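Local atomic coordinates of branched-chain alpha-ketoacid decarboxylase (PDB entry 2VBF), a protein that probably decarboxylates branched-chain and aromatic alpha-keto acids to aldehydes, using thiamine diphosphate and a magnesium ion as cofactors. Residues A[432-437]-A[446-451]; A[460-465]-A[540-545]. One frame throughout, in Å; residues are numbered along the deposited sequence.

Interaction 1 (A[432-437]-A[446-451]); sequences PAALGS and HLLFIG. With TPP (thiamine diphosphate), chain F.
Ala434 and Leu448 mark the closest backbone approach, CA to CA 6.6 Å, where the helical segment 432-437 runs antiparallel (176°) to strand segment 446-451 at an axis distance of 9.1 Å. This is helix-on-sheet packing in the alpha/beta diphosphate-binding domain of a thiamine diphosphate enzyme: helix 430-440 leads into strand 445-451, a central strand of a six-stranded parallel sheet, and packs on one face of it, antiparallel to that strand. Ala434 turns its methyl group to the strand, and CB meets CD1 of Leu448 at 4.1 Å; Val397 of the adjacent strand 394-398 also touches both side chains. The polar part of the contact lies one helical turn further on. NE2 of His446 and OG of Ser437 are hydrogen-bonded at 2.7 Å, with the hydroxyl at the ring edge, in the plane of the imidazole. The serine OG is trans to the main-chain nitrogen (chi1 -177°), which carries the hydroxyl to the ring, and the same hydroxyl is also hydrogen-bonded to Thr85 OG1, so two partners grip this buried atom. The other ring nitrogen, ND1, is hydrogen-bonded to the carbonyl of Ser444, and the imidazole is thus pinned at both nitrogens. Its CD2 passes obliquely beside the carbonyl of Ala434, 3.5 Å from O. With an alanine here the imidazole would be gone, which would probably deprive Ser437 OG and Ser444 O of a buried partner and open a gap beside the Ala434 carbonyl. At the other end of the strand Gly451 begins the GDG sequence of the thiamine diphosphate-binding motif and occupies the N-cap position of helix 452-458. Its CA lies 3.3 Å from O1A, an oxygen of the cofactor's alpha phosphate.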
ATOM      1  N   PRO A 432       2.635  -2.865  12.324  1.00 11.30           N
ATOM      2  CA  PRO A 432       2.620  -1.431  12.642  1.00 11.65           C
ATOM      3  C   PRO A 432       1.548  -1.047  13.679  1.00 11.52           C
ATOM      4  O   PRO A 432       1.766  -0.160  14.517  1.00 11.72           O
ATOM      5  CB  PRO A 432       2.345  -0.767  11.280  1.00 11.88           C
ATOM      6  CG  PRO A 432       2.690  -1.807  10.247  1.00 13.52           C
ATOM      7  CD  PRO A 432       2.399  -3.127  10.893  1.00 12.10           C
ATOM      8  N   ALA A 433       0.384  -1.681  13.614  1.00 11.18           N
ATOM      9  CA  ALA A 433      -0.699  -1.366  14.557  1.00 11.19           C
ATOM     10  C   ALA A 433      -0.281  -1.621  16.016  1.00 10.63           C
ATOM     11  O   ALA A 433      -0.552  -0.804  16.905  1.00 10.80           O
ATOM     12  CB  ALA A 433      -1.962  -2.156  14.207  1.00 12.03           C
ATOM     13  N   ALA A 434       0.393  -2.745  16.267  1.00 11.61           N
ATOM     14  CA  ALA A 434       0.899  -3.049  17.600  1.00 11.60           C
ATOM     15  C   ALA A 434       1.871  -1.983  18.086  1.00 11.57           C
ATOM     16  O   ALA A 434       1.850  -1.607  19.265  1.00 12.23           O
ATOM     17  CB  ALA A 434       1.559  -4.420  17.622  1.00 12.08           C
ATOM     18  N   LEU A 435       2.730  -1.507  17.189  1.00 10.89           N
ATOM     19  CA  LEU A 435       3.696  -0.466  17.528  1.00 11.96           C
ATOM     20  C   LEU A 435       2.973   0.832  17.843  1.00 11.19           C
ATOM     21  O   LEU A 435       3.320   1.520  18.804  1.00 12.82           O
ATOM     22  CB  LEU A 435       4.701  -0.223  16.405  1.00 12.00           C
ATOM     23  CG  LEU A 435       5.565  -1.427  16.010  1.00 12.90           C
ATOM     24  CD1 LEU A 435       6.550  -1.026  14.916  1.00 13.44           C
ATOM     25  CD2 LEU A 435       6.301  -2.020  17.190  1.00 12.91           C
ATOM     26  N   GLY A 436       1.982   1.178  17.031  1.00 10.67           N
ATOM     27  CA  GLY A 436       1.198   2.399  17.269  1.00  9.69           C
ATOM     28  C   GLY A 436       0.482   2.392  18.612  1.00 12.09           C
ATOM     29  O   GLY A 436       0.502   3.374  19.358  1.00 11.81           O
ATOM     30  N   SER A 437      -0.166   1.279  18.907  1.00 11.80           N
ATOM     31  CA  SER A 437      -0.856   1.084  20.171  1.00 11.79           C
ATOM     32  C   SER A 437       0.140   1.120  21.344  1.00 12.69           C
ATOM     33  O   SER A 437      -0.141   1.722  22.381  1.00 12.28           O
ATOM     34  CB  SER A 437      -1.625  -0.233  20.152  1.00 11.90           C
ATOM     35  OG  SER A 437      -2.357  -0.423  21.352  1.00 12.13           O
ATOM     36  N   HIS A 446       2.730  -4.643  25.189  1.00 14.00           N
ATOM     37  CA  HIS A 446       2.149  -5.268  24.014  1.00 14.00           C
ATOM     38  C   HIS A 446       2.834  -6.572  23.643  1.00 13.95           C
ATOM     39  O   HIS A 446       4.073  -6.638  23.545  1.00 15.00           O
ATOM     40  CB  HIS A 446       2.156  -4.300  22.837  1.00 13.87           C
ATOM     41  CG  HIS A 446       1.113  -3.234  22.950  1.00 13.87           C
ATOM     42  ND1 HIS A 446       1.014  -2.411  24.057  1.00 13.21           N
ATOM     43  CD2 HIS A 446       0.124  -2.854  22.105  1.00 13.92           C
ATOM     44  CE1 HIS A 446       0.008  -1.569  23.881  1.00 13.02           C
ATOM     45  NE2 HIS A 446      -0.559  -1.827  22.713  1.00 13.61           N
ATOM     46  N   LEU A 447       2.003  -7.586  23.445  1.00 13.68           N
ATOM     47  CA  LEU A 447       2.397  -8.887  22.953  1.00 13.36           C
ATOM     48  C   LEU A 447       1.759  -9.071  21.577  1.00 13.09           C
ATOM     49  O   LEU A 447       0.533  -9.079  21.457  1.00 13.17           O
ATOM     50  CB  LEU A 447       1.909  -9.980  23.903  1.00 15.27           C
ATOM     51  CG  LEU A 447       2.735 -10.196  25.185  1.00 14.64           C
ATOM     52  CD1 LEU A 447       2.675  -8.999  26.129  1.00 17.93           C
ATOM     53  CD2 LEU A 447       2.260 -11.446  25.878  1.00 17.19           C
ATOM     54  N   LEU A 448       2.605  -9.176  20.547  1.00 12.22           N
ATOM     55  CA  LEU A 448       2.172  -9.378  19.157  1.00 12.40           C
ATOM     56  C   LEU A 448       2.348 -10.817  18.707  1.00 12.08           C
ATOM     57  O   LEU A 448       3.423 -11.385  18.859  1.00 13.51           O
ATOM     58  CB  LEU A 448       2.984  -8.485  18.217  1.00 12.17           C
ATOM     59  CG  LEU A 448       2.760  -8.660  16.710  1.00 10.84           C
ATOM     60  CD1 LEU A 448       1.309  -8.300  16.339  1.00 12.19           C
ATOM     61  CD2 LEU A 448       3.752  -7.844  15.914  1.00 12.99           C
ATOM     62  N   PHE A 449       1.293 -11.365  18.115  1.00 11.82           N
ATOM     63  CA  PHE A 449       1.338 -12.645  17.452  1.00 12.36           C
ATOM     64  C   PHE A 449       0.997 -12.418  15.990  1.00 12.82           C
ATOM     65  O   PHE A 449      -0.143 -12.071  15.655  1.00 12.60           O
ATOM     66  CB  PHE A 449       0.357 -13.612  18.099  1.00 12.73           C
ATOM     67  CG  PHE A 449       0.664 -13.870  19.556  1.00 12.07           C
ATOM     68  CD1 PHE A 449       1.551 -14.871  19.920  1.00 14.49           C
ATOM     69  CD2 PHE A 449       0.118 -13.073  20.543  1.00 13.84           C
ATOM     70  CE1 PHE A 449       1.863 -15.092  21.252  1.00 13.68           C
ATOM     71  CE2 PHE A 449       0.425 -13.293  21.878  1.00 13.54           C
ATOM     72  CZ  PHE A 449       1.300 -14.304  22.228  1.00 13.67           C
ATOM     73  N   ILE A 450       2.002 -12.597  15.140  1.00 13.41           N
ATOM     74  CA  ILE A 450       1.876 -12.379  13.704  1.00 12.07           C
ATOM     75  C   ILE A 450       2.496 -13.550  12.935  1.00 12.30           C
ATOM     76  O   ILE A 450       3.534 -14.085  13.330  1.00 11.56           O
ATOM     77  CB  ILE A 450       2.497 -11.020  13.290  1.00 12.20           C
ATOM     78  CG1 ILE A 450       2.211 -10.723  11.811  1.00 12.51           C
ATOM     79  CG2 ILE A 450       4.011 -10.964  13.577  1.00 10.78           C
ATOM     80  CD1 ILE A 450       2.527  -9.275  11.418  1.00 10.72           C
ATOM     81  N   GLY A 451       1.840 -13.965  11.854  1.00 12.07           N
ATOM     82  CA  GLY A 451       2.334 -15.041  11.028  1.00 11.59           C
ATOM     83  C   GLY A 451       3.505 -14.602  10.158  1.00 11.00           C
ATOM     84  O   GLY A 451       3.688 -13.416   9.871  1.00 11.41           O
TER
HETATM   85  N1' TPP F1551      -3.884  -9.778   1.439  1.00 11.52           N
HETATM   86  C2' TPP F1551      -4.271  -8.909   2.426  1.00 12.26           C
HETATM   87  CM2 TPP F1551      -3.759  -7.496   2.395  1.00 11.19           C
HETATM   88  N3' TPP F1551      -5.124  -9.345   3.409  1.00 11.29           N
HETATM   89  C4' TPP F1551      -5.599 -10.639   3.414  1.00 11.75           C
HETATM   90  N4' TPP F1551      -6.427 -11.004   4.365  1.00 10.13           N
HETATM   91  C5' TPP F1551      -5.189 -11.541   2.425  1.00 12.35           C
HETATM   92  C6' TPP F1551      -4.327 -11.100   1.429  1.00 12.21           C
HETATM   93  C7' TPP F1551      -5.662 -12.977   2.420  1.00 13.32           C
HETATM   94  N3  TPP F1551      -5.130 -13.741   3.544  1.00 13.38           N
HETATM   95  C2  TPP F1551      -5.766 -13.992   4.746  1.00 16.74           C
HETATM   96  S1  TPP F1551      -4.943 -14.881   5.817  1.00 15.66           S
HETATM   97  C5  TPP F1551      -3.726 -15.026   4.755  1.00 14.15           C
HETATM   98  C4  TPP F1551      -3.925 -14.371   3.539  1.00 14.36           C
HETATM   99  CM4 TPP F1551      -2.954 -14.357   2.391  1.00 13.96           C
HETATM  100  C6  TPP F1551      -2.527 -15.857   5.165  1.00 13.99           C
HETATM  101  C7  TPP F1551      -1.802 -15.359   6.406  1.00 13.21           C
HETATM  102  O7  TPP F1551      -0.719 -16.236   6.602  1.00 13.65           O
HETATM  103  PA  TPP F1551       0.203 -16.161   7.902  1.00 12.75           P
HETATM  104  O1A TPP F1551       0.432 -14.730   8.333  1.00 13.29           O
HETATM  105  O2A TPP F1551       1.501 -16.880   7.587  1.00 11.02           O
HETATM  106  O3A TPP F1551      -0.721 -16.863   9.029  1.00 11.54           O
HETATM  107  PB  TPP F1551      -0.806 -18.440   9.411  1.00 13.16           P
HETATM  108  O1B TPP F1551      -2.235 -18.842   9.178  1.00 13.07           O
HETATM  109  O2B TPP F1551      -0.486 -18.509  10.877  1.00 12.24           O
HETATM  110  O3B TPP F1551       0.170 -19.238   8.593  1.00 12.75           O

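Interaction 2 (A[460-465]-A[540-545]); sequences QELGLS and NRMYWI
The hydroxyl of Ser465 donates a hydrogen bond of 2.7 Å from OG to the carbonyl O of Leu462, one turn back in its own helix, and also touches the thioether of Met542. The donor meets the carbonyl at a C=O...OG angle of 122°. With OG lying between the backbone N and the carbonyl carbon (chi1 73°), the oxygen can fold back over the helix and still stand 3.6 Å from SD of Met542, a van der Waals contact. The methionine arrives from the strand as an extended chain, and its terminal methyl CE goes on to touch CD1 of Leu462 at 3.8 Å. These side chains fill the layer between helix 462-467 and the six-stranded parallel sheet of the C-terminal cofactor-binding domain, in which strand 542-548 runs between strands 473-478 and 517-522. Two residues along from Met542, Trp544 projects from the same face of the strand, and its side chain and that of Leu462 approach from opposite directions. The leucine covers one face of the indole: CD1 forms a CH-pi contact, 4.1 Å from the centroid of the six-membered ring and 21° off the ring normal. The second branch follows the same benzo ring, with CD2 4.0 Å from CZ2. NE1 of Trp544 is hydrogen-bonded to the carbonyl of Tyr503, which helps to fix the turn of the indole, and Phe510 packs on Leu462 as well. In the same segment as Leu462, the Glu461 carboxylate accepts hydrogen bonds from Asn69, Ala70 and Asn74, and Gln460 NE2 bonds to OE1 of Gln460 of the second subunit.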
ATOM      1  N   GLN A 460       9.087  -3.588   7.351  1.00  9.88           N
ATOM      2  CA  GLN A 460      10.000  -2.437   7.375  1.00 11.76           C
ATOM      3  C   GLN A 460       9.818  -1.510   8.572  1.00 12.37           C
ATOM      4  O   GLN A 460      10.724  -0.706   8.854  1.00 13.50           O
ATOM      5  CB  GLN A 460       9.999  -1.644   6.061  1.00 12.56           C
ATOM      6  CG  GLN A 460       8.631  -1.241   5.541  1.00 10.71           C
ATOM      7  CD  GLN A 460       8.054  -2.288   4.616  1.00 11.41           C
ATOM      8  OE1 GLN A 460       7.261  -3.144   5.030  1.00 13.06           O
ATOM      9  NE2 GLN A 460       8.489  -2.261   3.373  1.00 10.53           N
ATOM     10  N   GLU A 461       8.704  -1.616   9.308  1.00 12.72           N
ATOM     11  CA  GLU A 461       8.548  -0.782  10.522  1.00 12.90           C
ATOM     12  C   GLU A 461       9.391  -1.284  11.707  1.00 11.96           C
ATOM     13  O   GLU A 461       9.402  -0.672  12.777  1.00 13.88           O
ATOM     14  CB  GLU A 461       7.090  -0.622  10.938  1.00 12.99           C
ATOM     15  CG  GLU A 461       6.190   0.047   9.876  1.00 14.57           C
ATOM     16  CD  GLU A 461       6.814   1.236   9.175  1.00 15.05           C
ATOM     17  OE1 GLU A 461       7.273   2.159   9.876  1.00 15.68           O
ATOM     18  OE2 GLU A 461       6.845   1.257   7.916  1.00 12.49           O
ATOM     19  N   LEU A 462      10.096  -2.397  11.522  1.00 14.04           N
ATOM     20  CA  LEU A 462      11.137  -2.804  12.464  1.00 14.54           C
ATOM     21  C   LEU A 462      12.113  -1.635  12.729  1.00 13.05           C
ATOM     22  O   LEU A 462      12.511  -1.414  13.868  1.00 14.14           O
ATOM     23  CB  LEU A 462      11.866  -4.038  11.914  1.00 16.57           C
ATOM     24  CG  LEU A 462      12.678  -4.983  12.790  1.00 18.34           C
ATOM     25  CD1 LEU A 462      12.111  -5.160  14.177  1.00 18.60           C
ATOM     26  CD2 LEU A 462      12.783  -6.332  12.070  1.00 18.25           C
ATOM     27  N   GLY A 463      12.476  -0.866  11.700  1.00 10.87           N
ATOM     28  CA  GLY A 463      13.359   0.289  11.880  1.00 12.16           C
ATOM     29  C   GLY A 463      12.827   1.293  12.891  1.00 12.75           C
ATOM     30  O   GLY A 463      13.537   1.718  13.804  1.00 12.88           O
ATOM     31  N   LEU A 464      11.564   1.674  12.719  1.00 12.02           N
ATOM     32  CA  LEU A 464      10.881   2.555  13.652  1.00 11.93           C
ATOM     33  C   LEU A 464      10.904   2.017  15.081  1.00 11.86           C
ATOM     34  O   LEU A 464      11.155   2.762  16.023  1.00 13.97           O
ATOM     35  CB  LEU A 464       9.437   2.761  13.177  1.00 11.70           C
ATOM     36  CG  LEU A 464       8.496   3.610  14.036  1.00 11.97           C
ATOM     37  CD1 LEU A 464       7.328   4.136  13.181  1.00 13.39           C
ATOM     38  CD2 LEU A 464       7.970   2.847  15.247  1.00  9.86           C
ATOM     39  N   SER A 465      10.627   0.726  15.246  1.00 10.69           N
ATOM     40  CA  SER A 465      10.546   0.145  16.587  1.00 12.32           C
ATOM     41  C   SER A 465      11.887   0.295  17.318  1.00 13.94           C
ATOM     42  O   SER A 465      11.919   0.520  18.525  1.00 14.31           O
ATOM     43  CB  SER A 465      10.088  -1.323  16.548  1.00 14.31           C
ATOM     44  OG  SER A 465      11.086  -2.200  16.058  1.00 15.14           O
ATOM     45  N   ASN A 540      12.581  -3.565  29.725  1.00 18.58           N
ATOM     46  CA  ASN A 540      13.352  -2.492  29.091  1.00 19.54           C
ATOM     47  C   ASN A 540      13.947  -2.841  27.730  1.00 17.33           C
ATOM     48  O   ASN A 540      14.729  -2.058  27.172  1.00 16.55           O
ATOM     49  CB  ASN A 540      14.454  -2.016  30.038  1.00 21.38           C
ATOM     50  CG  ASN A 540      13.899  -1.392  31.308  1.00 24.19           C
ATOM     51  OD1 ASN A 540      13.077  -0.476  31.261  1.00 27.66           O
ATOM     52  ND2 ASN A 540      14.336  -1.900  32.448  1.00 29.05           N
ATOM     53  N   ARG A 541      13.579  -4.002  27.197  1.00 16.66           N
ATOM     54  CA  ARG A 541      13.982  -4.373  25.841  1.00 17.24           C
ATOM     55  C   ARG A 541      12.819  -4.981  25.063  1.00 16.55           C
ATOM     56  O   ARG A 541      11.869  -5.502  25.639  1.00 16.36           O
ATOM     57  CB  ARG A 541      15.174  -5.340  25.867  1.00 17.53           C
ATOM     58  CG  ARG A 541      16.524  -4.635  26.172  1.00 18.43           C
ATOM     59  CD  ARG A 541      17.703  -5.590  26.076  1.00 20.03           C
ATOM     60  NE  ARG A 541      17.607  -6.650  27.066  1.00 20.68           N
ATOM     61  CZ  ARG A 541      18.492  -7.638  27.201  1.00 21.58           C
ATOM     62  NH1 ARG A 541      19.548  -7.711  26.407  1.00 21.36           N
ATOM     63  NH2 ARG A 541      18.316  -8.558  28.136  1.00 22.64           N
ATOM     64  N   MET A 542      12.922  -4.886  23.743  1.00 16.70           N
ATOM     65  CA  MET A 542      11.995  -5.514  22.821  1.00 16.10           C
ATOM     66  C   MET A 542      12.421  -6.972  22.652  1.00 15.84           C
ATOM     67  O   MET A 542      13.619  -7.280  22.646  1.00 15.55           O
ATOM     68  CB  MET A 542      12.038  -4.791  21.466  1.00 16.50           C
ATOM     69  CG  MET A 542      11.092  -5.324  20.409  1.00 17.85           C
ATOM     70  SD  MET A 542      11.030  -4.206  18.998  1.00 17.05           S
ATOM     71  CE  MET A 542      10.640  -5.370  17.699  1.00 19.62           C
ATOM     72  N   TYR A 543      11.447  -7.860  22.521  1.00 15.48           N
ATOM     73  CA  TYR A 543      11.718  -9.263  22.254  1.00 15.42           C
ATOM     74  C   TYR A 543      11.164  -9.647  20.881  1.00 14.74           C
ATOM     75  O   TYR A 543      10.054  -9.249  20.519  1.00 14.37           O
ATOM     76  CB  TYR A 543      11.171 -10.152  23.376  1.00 17.98           C
ATOM     77  CG  TYR A 543      12.122 -10.150  24.540  1.00 18.31           C
ATOM     78  CD1 TYR A 543      12.285  -9.005  25.315  1.00 18.00           C
ATOM     79  CD2 TYR A 543      12.906 -11.261  24.834  1.00 18.96           C
ATOM     80  CE1 TYR A 543      13.190  -8.970  26.371  1.00 20.64           C
ATOM     81  CE2 TYR A 543      13.811 -11.239  25.888  1.00 19.53           C
ATOM     82  CZ  TYR A 543      13.944 -10.095  26.653  1.00 20.82           C
ATOM     83  OH  TYR A 543      14.847 -10.066  27.689  1.00 21.19           O
ATOM     84  N   TRP A 544      11.976 -10.385  20.127  1.00 14.95           N
ATOM     85  CA  TRP A 544      11.665 -10.800  18.762  1.00 13.99           C
ATOM     86  C   TRP A 544      11.858 -12.317  18.680  1.00 15.08           C
ATOM     87  O   TRP A 544      12.984 -12.814  18.576  1.00 16.09           O
ATOM     88  CB  TRP A 544      12.589 -10.074  17.801  1.00 15.44           C
ATOM     89  CG  TRP A 544      12.223 -10.191  16.360  1.00 14.92           C
ATOM     90  CD1 TRP A 544      12.766 -11.042  15.430  1.00 16.48           C
ATOM     91  CD2 TRP A 544      11.240  -9.413  15.662  1.00 14.54           C
ATOM     92  NE1 TRP A 544      12.181 -10.833  14.208  1.00 15.38           N
ATOM     93  CE2 TRP A 544      11.238  -9.846  14.321  1.00 14.90           C
ATOM     94  CE3 TRP A 544      10.355  -8.402  16.048  1.00 14.75           C
ATOM     95  CZ2 TRP A 544      10.386  -9.297  13.355  1.00 14.73           C
ATOM     96  CZ3 TRP A 544       9.512  -7.856  15.090  1.00 16.61           C
ATOM     97  CH2 TRP A 544       9.538  -8.308  13.755  1.00 14.98           C
ATOM     98  N   ILE A 545      10.747 -13.042  18.754  1.00 14.77           N
ATOM     99  CA  ILE A 545      10.760 -14.465  19.016  1.00 15.39           C
ATOM    100  C   ILE A 545      10.169 -15.229  17.851  1.00 16.02           C
ATOM    101  O   ILE A 545       8.957 -15.171  17.607  1.00 13.79           O
ATOM    102  CB  ILE A 545       9.966 -14.782  20.301  1.00 15.41           C
ATOM    103  CG1 ILE A 545      10.573 -14.041  21.497  1.00 16.38           C
ATOM    104  CG2 ILE A 545       9.905 -16.289  20.550  1.00 15.76           C
ATOM    105  CD1 ILE A 545       9.587 -13.852  22.646  1.00 17.90           C
TER

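Interactions 1 and 2 have their centres 10 Å apart and both pack helices onto the same parallel sheet, with strand 473-478 separating their two strands. Segments 432-437 and 460-465 also touch directly. Leu435 sets CD2 3.9 Å from CB of Ser465 and CD1 3.6 Å from the carbonyl O of Glu461, while Pro432 CG lies 4.0 Å from Glu461 CG. Interaction 1 reaches the cofactor itself through Gly451, next to the magnesium ligand Asp452. Interaction 2 stands further back: the side chain of Trp544 is about 12 Å from thiamine diphosphate and about 13 Å from the magnesium ion.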